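PDB 6LL8: inorganic pyrophosphatase from Shewanella sp. AS-11, which probably hydrolyses diphosphate to two phosphates with the help of manganese or magnesium ions, as a family II pyrophosphatase. Local coordinates for residues 51-56 against 137-142. Sequence-based numbering, arbitrary orientation.
Sequences EKFGFE and AGIMMC
The Phe53 ring lies flat on the backbone of Gly138, whose CA sits almost over the middle of one face, 3.6 Å from the ring centroid and 13° off its normal, a CH-pi contact. Gly138 has no side chain, and a CB here would collide with Phe53 CE1, so the ring can settle directly on the helix surface. Ile139 N follows over the same face nearer the rim, while Lys52 CG lies over the opposite face, toward the rim. At the ring edge stands Cys142 SG, 3.8 Å from Phe53 CE2, a sulfur-aromatic contact one helical turn beyond Gly138. Ile139 packs against both phenylalanines: its CG2 lies 3.7 Å from Phe53 CB and 3.6 Å from Phe55 CE2. A chi1 of 69° sets CG1 over the backbone, flanked by N and C, and the extended chain carries CD1 over one face of the Phe55 ring, 4.0 Å from its centroid. Both segments belong to the DHH domain, where helix 44-53 ends against helix 134-147. A Schellman motif closes helix 44-53, Gly54 taking positive phi, and the chain turns to bring Phe55 back beside Phe53, whose CB lies at the Phe55 ring edge. Were Phe53 an alanine, the Gly138 backbone would probably lose its aromatic cover and Cys142 SG its ring-edge partner, with a gap left between the helices. Helix 14-29 adds Ile21, which touches both Phe55 and Ile139, and helix 176-187 meets Cys142 through Val179 and Met183. Farther along helix 134-147 is Asp147, a magnesium ligand; the Cys142 side chain is about 11 Å from a bound magnesium ion.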
loop_
_atom_site.group_PDB
_atom_site.type_symbol
_atom_site.label_atom_id
_atom_site.label_comp_id
_atom_site.label_asym_id
_atom_site.label_seq_id
_atom_site.Cartn_x
_atom_site.Cartn_y
_atom_site.Cartn_z
ATOM N N GLU A 51 2.713 -16.905 5.903
ATOM C CA GLU A 51 2.720 -18.363 6.076
ATOM C C GLU A 51 4.041 -18.912 5.541
ATOM O O GLU A 51 4.659 -19.807 6.168
ATOM C CB GLU A 51 1.510 -18.997 5.399
ATOM C CG GLU A 51 1.432 -20.506 5.644
ATOM C CD GLU A 51 2.361 -21.448 4.907
ATOM O OE1 GLU A 51 2.889 -21.101 3.848
ATOM O OE2 GLU A 51 2.522 -22.593 5.437
ATOM N N LYS A 52 4.507 -18.375 4.415
ATOM C CA LYS A 52 5.728 -18.905 3.777
ATOM C C LYS A 52 6.921 -18.796 4.720
ATOM O O LYS A 52 7.777 -19.679 4.728
ATOM C CB LYS A 52 5.997 -18.147 2.481
ATOM C CG LYS A 52 7.217 -18.600 1.718
ATOM C CD LYS A 52 7.331 -17.898 0.409
ATOM C CE LYS A 52 8.588 -18.251 -0.355
ATOM N NZ LYS A 52 8.628 -19.693 -0.678
ATOM N N PHE A 53 7.006 -17.717 5.483
ATOM C CA PHE A 53 8.171 -17.437 6.344
ATOM C C PHE A 53 7.868 -17.623 7.824
ATOM O O PHE A 53 8.745 -17.347 8.638
ATOM C CB PHE A 53 8.741 -16.051 6.018
ATOM C CG PHE A 53 9.399 -16.014 4.668
ATOM C CD1 PHE A 53 10.636 -16.597 4.468
ATOM C CD2 PHE A 53 8.725 -15.488 3.598
ATOM C CE1 PHE A 53 11.188 -16.638 3.190
ATOM C CE2 PHE A 53 9.288 -15.520 2.333
ATOM C CZ PHE A 53 10.518 -16.083 2.137
ATOM N N GLY A 54 6.715 -18.174 8.180
ATOM C CA GLY A 54 6.462 -18.634 9.554
ATOM C C GLY A 54 5.981 -17.591 10.535
ATOM O O GLY A 54 6.146 -17.817 11.723
ATOM N N PHE A 55 5.386 -16.498 10.095
ATOM C CA PHE A 55 4.931 -15.425 10.995
ATOM C C PHE A 55 3.439 -15.494 11.267
ATOM O O PHE A 55 2.643 -15.776 10.369
ATOM C CB PHE A 55 5.209 -14.054 10.372
ATOM C CG PHE A 55 6.667 -13.698 10.319
ATOM C CD1 PHE A 55 7.270 -13.062 11.377
ATOM C CD2 PHE A 55 7.444 -14.061 9.238
ATOM C CE1 PHE A 55 8.624 -12.782 11.335
ATOM C CE2 PHE A 55 8.798 -13.760 9.187
ATOM C CZ PHE A 55 9.381 -13.123 10.240
ATOM N N GLU A 56 3.083 -15.139 12.486
ATOM C CA GLU A 56 1.697 -14.783 12.833
ATOM C C GLU A 56 1.411 -13.339 12.413
ATOM O O GLU A 56 2.318 -12.517 12.322
ATOM C CB GLU A 56 1.471 -14.941 14.334
ATOM C CG GLU A 56 1.706 -16.352 14.847
ATOM C CD GLU A 56 0.737 -17.416 14.345
ATOM O OE1 GLU A 56 -0.415 -17.065 14.011
ATOM O OE2 GLU A 56 1.129 -18.611 14.306
ATOM N N ALA A 137 14.091 -11.255 6.627
ATOM C CA ALA A 137 14.571 -10.894 5.283
ATOM C C ALA A 137 13.586 -11.382 4.220
ATOM O O ALA A 137 13.355 -10.674 3.225
ATOM C CB ALA A 137 15.956 -11.461 5.024
ATOM N N GLY A 138 13.034 -12.566 4.420
ATOM C CA GLY A 138 12.113 -13.114 3.430
ATOM C C GLY A 138 10.878 -12.249 3.274
ATOM O O GLY A 138 10.435 -12.012 2.158
ATOM N N ILE A 139 10.271 -11.850 4.394
ATOM C CA ILE A 139 9.026 -11.066 4.281
ATOM C C ILE A 139 9.362 -9.675 3.744
ATOM O O ILE A 139 8.541 -9.109 2.997
ATOM C CB ILE A 139 8.197 -11.066 5.568
ATOM C CG1 ILE A 139 8.835 -10.292 6.721
ATOM C CG2 ILE A 139 7.830 -12.487 5.957
ATOM C CD1 ILE A 139 7.932 -10.140 7.921
ATOM N N MET A 140 10.495 -9.094 4.095
ATOM C CA MET A 140 10.889 -7.793 3.542
ATOM C C MET A 140 11.077 -7.892 2.028
ATOM O O MET A 140 10.619 -7.038 1.269
ATOM C CB MET A 140 12.164 -7.299 4.211
ATOM C CG MET A 140 12.020 -6.934 5.689
ATOM S SD MET A 140 13.565 -6.422 6.438
ATOM C CE MET A 140 13.813 -4.841 5.649
ATOM N N MET A 141 11.750 -8.951 1.606
ATOM C CA MET A 141 11.964 -9.216 0.179
ATOM C C MET A 141 10.622 -9.287 -0.545
ATOM O O MET A 141 10.443 -8.674 -1.609
ATOM C CB MET A 141 12.728 -10.522 0.047
ATOM C CG MET A 141 13.036 -10.926 -1.392
ATOM S SD MET A 141 13.275 -12.701 -1.623
ATOM C CE MET A 141 11.600 -13.253 -1.334
ATOM N N CYS A 142 9.692 -10.048 0.021
ATOM C CA CYS A 142 8.364 -10.199 -0.610
ATOM C C CYS A 142 7.676 -8.842 -0.689
ATOM O O CYS A 142 7.037 -8.526 -1.716
ATOM C CB CYS A 142 7.493 -11.183 0.141
ATOM S SG CYS A 142 8.000 -12.896 -0.033
#